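Local coordinates for alcohol dehydrogenase superfamily protein (Novosphingobium aromaticivorans, PDB 3GAZ), which probably works as an NADP-dependent oxidoreductase of the medium-chain dehydrogenase/reductase type, although its substrate is not established, at residues A[135-140]-A[219-224]; A[227-232]-A[249-254]. One frame throughout, in Å; residues are numbered along the deposited sequence.

Overall arrangement
The two contacts meet the same Rossmann-type sheet at different depths. Interaction 1 is buried, its centre about 9 Å from the centre of the chain: a tyrosine of strand 217-222 is hydrogen-bonded to the backbone of helix 132-145. Interaction 2 lies further out, its centre about 22 Å from the centre of the chain, where helix 227-235 meets the loop after strand 240-244 through a histidine, a leucine and water bridges. Strand 217-222 leads directly into helix 227-235, and D222 of the first contact packs on V228 and L229 of the second. A phenol-to-carbonyl hydrogen bond in the buried contact is followed, nearer the surface, by a CH-pi contact and water bridges.

Interaction 1 of 2, residues A[135-140]-A[219-224]; sequences FITAWE and LVYDTL
Y221 reaches T137 with its phenol: the hydroxyl OH donates to the backbone oxygen T137 O at 2.8 Å. The donor stands 63° out of the carbonyl plane, with a C=O...OH angle of 114°, so the hydroxyl approaches from above that plane, away from the lone-pair directions. Seen from the tyrosine, T137 O lies at the ring edge and in the ring plane. The same edge runs on to A138, where ring carbon CE2 of Y221 sits 3.6 Å from A138 O, and the methyl of T137 adds a flank, its CG2 3.5 Å from the hydroxyl OH of Y221. With CG anti to the backbone N (chi1 -162°), Y221 sends its ring off the strand and toward the helix.

The setting is the six-stranded parallel sheet of a Rossmann-type fold, in which strand 217-222 lies between strands 153-157 and 240-244, and helix 132-145 runs past it. A phenylalanine here would probably keep much of the ring packing but leave T137 O without the hydroxyl, removing the one hydrogen bond that joins the two segments.

Behind this first shell, the T137 hydroxyl is occupied on its own side, OG1 bonding to L133 O and to T268 OG1, an arrangement that helps fix the rotation of the side chain and keeps CG2 beside the phenol. A138 packs on V166 and I170 of helix 162-173. Farther along the strand, D222 shapes the exit: its OD1 accepts from L224 N at 3.0 Å in an Asx turn and also from G225 N, while its OD2 meets S244 OG.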
loop_
_atom_site.group_PDB
_atom_site.type_symbol
_atom_site.label_atom_id
_atom_site.label_comp_id
_atom_site.label_asym_id
_atom_site.label_seq_id
_atom_site.Cartn_x
_atom_site.Cartn_y
_atom_site.Cartn_z
ATOM N N PHE A 135 -14.071 4.071 16.442
ATOM C CA PHE A 135 -14.072 5.335 17.180
ATOM C C PHE A 135 -13.670 6.470 16.242
ATOM O O PHE A 135 -14.319 7.518 16.186
ATOM C CB PHE A 135 -13.088 5.311 18.356
ATOM C CG PHE A 135 -13.104 6.582 19.169
ATOM C CD1 PHE A 135 -13.994 6.735 20.230
ATOM C CD2 PHE A 135 -12.284 7.657 18.821
ATOM C CE1 PHE A 135 -14.077 7.944 20.932
ATOM C CE2 PHE A 135 -12.357 8.875 19.515
ATOM C CZ PHE A 135 -13.258 9.017 20.574
ATOM N N ILE A 136 -12.576 6.257 15.519
ATOM C CA ILE A 136 -12.076 7.246 14.576
ATOM C C ILE A 136 -13.132 7.536 13.507
ATOM O O ILE A 136 -13.330 8.684 13.115
ATOM C CB ILE A 136 -10.772 6.750 13.909
ATOM C CG1 ILE A 136 -9.637 6.767 14.937
ATOM C CG2 ILE A 136 -10.425 7.616 12.705
ATOM C CD1 ILE A 136 -8.347 6.147 14.441
ATOM N N THR A 137 -13.814 6.493 13.046
ATOM C CA THR A 137 -14.841 6.663 12.030
ATOM C C THR A 137 -15.967 7.529 12.593
ATOM O O THR A 137 -16.400 8.495 11.959
ATOM C CB THR A 137 -15.396 5.296 11.575
ATOM O OG1 THR A 137 -14.340 4.531 10.975
ATOM C CG2 THR A 137 -16.519 5.479 10.567
ATOM N N ALA A 138 -16.420 7.194 13.798
ATOM C CA ALA A 138 -17.487 7.943 14.455
ATOM C C ALA A 138 -17.080 9.392 14.705
ATOM O O ALA A 138 -17.878 10.318 14.518
ATOM C CB ALA A 138 -17.846 7.278 15.778
ATOM N N TRP A 139 -15.836 9.584 15.126
ATOM C CA TRP A 139 -15.320 10.916 15.428
ATOM C C TRP A 139 -15.175 11.812 14.197
ATOM O O TRP A 139 -15.515 13.000 14.243
ATOM C CB TRP A 139 -13.970 10.799 16.136
ATOM C CG TRP A 139 -13.420 12.109 16.612
ATOM C CD1 TRP A 139 -12.720 13.028 15.881
ATOM C CD2 TRP A 139 -13.543 12.655 17.931
ATOM N NE1 TRP A 139 -12.398 14.114 16.667
ATOM C CE2 TRP A 139 -12.890 13.909 17.929
ATOM C CE3 TRP A 139 -14.141 12.202 19.116
ATOM C CZ2 TRP A 139 -12.821 14.721 19.070
ATOM C CZ3 TRP A 139 -14.072 13.012 20.253
ATOM C CH2 TRP A 139 -13.413 14.256 20.217
ATOM N N GLU A 140 -14.671 11.259 13.099
ATOM C CA GLU A 140 -14.499 12.069 11.901
ATOM C C GLU A 140 -15.837 12.594 11.408
ATOM O O GLU A 140 -15.917 13.701 10.883
ATOM C CB GLU A 140 -13.818 11.272 10.787
ATOM C CG GLU A 140 -12.453 10.728 11.173
ATOM C CD GLU A 140 -11.585 10.409 9.972
ATOM O OE1 GLU A 140 -12.108 9.859 8.975
ATOM O OE2 GLU A 140 -10.370 10.704 10.033
ATOM N N LEU A 219 -28.517 16.534 13.410
ATOM C CA LEU A 219 -27.455 15.710 12.840
ATOM C C LEU A 219 -27.849 14.239 12.719
ATOM O O LEU A 219 -28.360 13.652 13.669
ATOM C CB LEU A 219 -26.204 15.838 13.720
ATOM C CG LEU A 219 -24.934 15.059 13.363
ATOM C CD1 LEU A 219 -24.460 15.423 11.954
ATOM C CD2 LEU A 219 -23.856 15.395 14.394
ATOM N N VAL A 220 -27.623 13.651 11.546
ATOM C CA VAL A 220 -27.928 12.237 11.331
ATOM C C VAL A 220 -26.672 11.492 10.880
ATOM O O VAL A 220 -26.042 11.869 9.892
ATOM C CB VAL A 220 -29.008 12.029 10.248
ATOM C CG1 VAL A 220 -29.271 10.531 10.064
ATOM C CG2 VAL A 220 -30.306 12.747 10.642
ATOM N N TYR A 221 -26.301 10.442 11.606
ATOM C CA TYR A 221 -25.126 9.668 11.228
ATOM C C TYR A 221 -25.530 8.297 10.702
ATOM O O TYR A 221 -25.995 7.440 11.452
ATOM C CB TYR A 221 -24.165 9.490 12.412
ATOM C CG TYR A 221 -22.758 9.095 11.984
ATOM C CD1 TYR A 221 -22.552 8.106 11.021
ATOM C CD2 TYR A 221 -21.640 9.716 12.534
ATOM C CE1 TYR A 221 -21.266 7.745 10.613
ATOM C CE2 TYR A 221 -20.346 9.363 12.134
ATOM C CZ TYR A 221 -20.168 8.378 11.173
ATOM O OH TYR A 221 -18.899 8.023 10.766
ATOM N N ASP A 222 -25.348 8.102 9.400
ATOM C CA ASP A 222 -25.663 6.839 8.756
ATOM C C ASP A 222 -24.458 5.911 8.847
ATOM O O ASP A 222 -23.401 6.209 8.296
ATOM C CB ASP A 222 -26.012 7.073 7.282
ATOM C CG ASP A 222 -26.020 5.792 6.478
ATOM O OD1 ASP A 222 -26.571 4.786 6.969
ATOM O OD2 ASP A 222 -25.479 5.789 5.352
ATOM N N THR A 223 -24.611 4.791 9.549
ATOM C CA THR A 223 -23.511 3.838 9.665
ATOM C C THR A 223 -23.821 2.582 8.866
ATOM O O THR A 223 -23.038 1.631 8.876
ATOM C CB THR A 223 -23.269 3.389 11.123
ATOM O OG1 THR A 223 -24.278 2.445 11.503
ATOM C CG2 THR A 223 -23.297 4.573 12.065
ATOM N N LEU A 224 -24.956 2.575 8.173
ATOM C CA LEU A 224 -25.362 1.405 7.403
ATOM C C LEU A 224 -25.281 1.580 5.886
ATOM O O LEU A 224 -24.976 0.630 5.167
ATOM C CB LEU A 224 -26.782 0.992 7.814
ATOM C CG LEU A 224 -26.904 0.530 9.272
ATOM C CD1 LEU A 224 -28.364 0.354 9.661
ATOM C CD2 LEU A 224 -26.141 -0.779 9.446
#

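Interaction 2 of 2, residues A[227-232]-A[249-254]; sequences PVLDAS and GTHKLA
In the beta-alpha-beta unit formed by strand 217-222, helix 227-235 and strand 240-244, the helix is met by the loop that follows the second strand, where H251 lies against L229 and D230. Within this Rossmann-type layout the loop folds back so that the imidazole rests beside the first turn of the helix. L229 supplies the floor: its CD2 stands 3.7 Å from the centroid of the H251 ring and 15° off the ring normal, a CH-pi contact over the face. The leucine CG is anti to the backbone N (chi1 177°), which brings one methyl under the ring, while L229 also packs on V242 and S244 of the neighbouring strand.

D230 comes up at the ring edge instead, its carboxylate plane turned 52° from the imidazole; the closest approach there is too short to be trusted. Both ring nitrogens face backbone oxygens. NE2 of H251 bonds to G226 O, just before the helix segment, and ND1 of H251 makes a weak bond of 3.3 Å to G249 O, two residues back in its own loop. If both bonds are real, the ring would probably carry a proton on each nitrogen, at least part of the time.

Further along the loop the link between carboxylate and backbone is made by water. One water donates to D230 OD1 and accepts from K252 N at 3.0 Å; a second donates both to D230 OD1, at 2.7 Å, and to K252 O. On the helix itself, V228 O takes two donors from opposite faces of its plane, S232 N at 3.0 Å and S232 OG at 2.8 Å.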
loop_
_atom_site.group_PDB
_atom_site.type_symbol
_atom_site.label_atom_id
_atom_site.label_comp_id
_atom_site.label_asym_id
_atom_site.label_seq_id
_atom_site.Cartn_x
_atom_site.Cartn_y
_atom_site.Cartn_z
ATOM N N PRO A 227 -30.072 2.155 1.469
ATOM C CA PRO A 227 -31.378 2.764 1.752
ATOM C C PRO A 227 -31.396 3.547 3.062
ATOM O O PRO A 227 -32.175 4.485 3.224
ATOM C CB PRO A 227 -32.319 1.562 1.798
ATOM C CG PRO A 227 -31.661 0.577 0.863
ATOM C CD PRO A 227 -30.206 0.703 1.252
ATOM N N VAL A 228 -30.541 3.156 4.002
ATOM C CA VAL A 228 -30.490 3.836 5.292
ATOM C C VAL A 228 -30.025 5.284 5.117
ATOM O O VAL A 228 -30.402 6.166 5.894
ATOM C CB VAL A 228 -29.543 3.101 6.278
ATOM C CG1 VAL A 228 -29.544 3.806 7.621
ATOM C CG2 VAL A 228 -29.993 1.643 6.444
ATOM N N LEU A 229 -29.204 5.528 4.099
ATOM C CA LEU A 229 -28.724 6.885 3.849
ATOM C C LEU A 229 -29.889 7.732 3.342
ATOM O O LEU A 229 -30.037 8.900 3.717
ATOM C CB LEU A 229 -27.585 6.877 2.826
ATOM C CG LEU A 229 -27.050 8.260 2.447
ATOM C CD1 LEU A 229 -26.687 9.038 3.707
ATOM C CD2 LEU A 229 -25.836 8.105 1.540
ATOM N N ASP A 230 -30.722 7.141 2.491
ATOM C CA ASP A 230 -31.886 7.855 1.970
ATOM C C ASP A 230 -32.813 8.195 3.139
ATOM O O ASP A 230 -33.372 9.286 3.208
ATOM C CB ASP A 230 -32.639 6.993 0.951
ATOM C CG ASP A 230 -31.796 6.656 -0.261
ATOM O OD1 ASP A 230 -31.273 7.590 -0.901
ATOM O OD2 ASP A 230 -31.661 5.455 -0.575
ATOM N N ALA A 231 -32.973 7.252 4.061
ATOM C CA ALA A 231 -33.825 7.470 5.224
ATOM C C ALA A 231 -33.248 8.604 6.071
ATOM O O ALA A 231 -33.985 9.373 6.685
ATOM C CB ALA A 231 -33.927 6.183 6.049
ATOM N N SER A 232 -31.922 8.703 6.090
ATOM C CA SER A 232 -31.244 9.744 6.853
ATOM C C SER A 232 -31.561 11.116 6.261
ATOM O O SER A 232 -31.739 12.091 6.992
ATOM C CB SER A 232 -29.731 9.507 6.839
ATOM O OG SER A 232 -29.411 8.258 7.437
ATOM N N GLY A 249 -22.873 4.425 -2.772
ATOM C CA GLY A 249 -23.851 4.254 -3.833
ATOM C C GLY A 249 -24.415 5.522 -4.441
ATOM O O GLY A 249 -23.981 6.633 -4.131
ATOM N N THR A 250 -25.394 5.343 -5.323
ATOM C CA THR A 250 -26.059 6.451 -5.993
ATOM C C THR A 250 -27.330 6.796 -5.220
ATOM O O THR A 250 -28.101 5.910 -4.850
ATOM C CB THR A 250 -26.422 6.077 -7.452
ATOM O OG1 THR A 250 -27.212 7.119 -8.036
ATOM C CG2 THR A 250 -27.197 4.775 -7.494
ATOM N N HIS A 251 -27.542 8.081 -4.962
ATOM C CA HIS A 251 -28.719 8.496 -4.216
ATOM C C HIS A 251 -29.424 9.714 -4.791
ATOM O O HIS A 251 -28.815 10.542 -5.467
ATOM C CB HIS A 251 -28.346 8.782 -2.757
ATOM C CG HIS A 251 -27.870 7.579 -2.007
ATOM N ND1 HIS A 251 -26.570 7.123 -2.075
ATOM C CD2 HIS A 251 -28.526 6.723 -1.189
ATOM C CE1 HIS A 251 -26.448 6.039 -1.332
ATOM N NE2 HIS A 251 -27.620 5.775 -0.783
ATOM N N LYS A 252 -30.722 9.805 -4.524
ATOM C CA LYS A 252 -31.521 10.935 -4.975
ATOM C C LYS A 252 -31.202 12.068 -4.006
ATOM O O LYS A 252 -31.404 11.933 -2.800
ATOM C CB LYS A 252 -33.009 10.588 -4.907
ATOM C CG LYS A 252 -33.937 11.767 -5.115
ATOM C CD LYS A 252 -33.718 12.435 -6.465
ATOM C CE LYS A 252 -34.999 13.102 -6.924
ATOM N NZ LYS A 252 -36.119 12.118 -6.985
ATOM N N LEU A 253 -30.707 13.182 -4.532
ATOM C CA LEU A 253 -30.330 14.309 -3.685
ATOM C C LEU A 253 -31.418 15.348 -3.422
ATOM O O LEU A 253 -31.228 16.249 -2.608
ATOM C CB LEU A 253 -29.094 14.998 -4.274
ATOM C CG LEU A 253 -27.883 14.083 -4.493
ATOM C CD1 LEU A 253 -26.663 14.917 -4.892
ATOM C CD2 LEU A 253 -27.595 13.311 -3.213
ATOM N N ALA A 254 -32.559 15.217 -4.089
ATOM C CA ALA A 254 -33.658 16.171 -3.929
ATOM C C ALA A 254 -33.960 16.601 -2.485
ATOM O O ALA A 254 -34.143 17.789 -2.211
ATOM C CB ALA A 254 -34.929 15.615 -4.583
HETATM O O HOH W 1 -32.118 7.345 -3.660
HETATM O O HOH W 2 -32.427 10.071 -1.166
#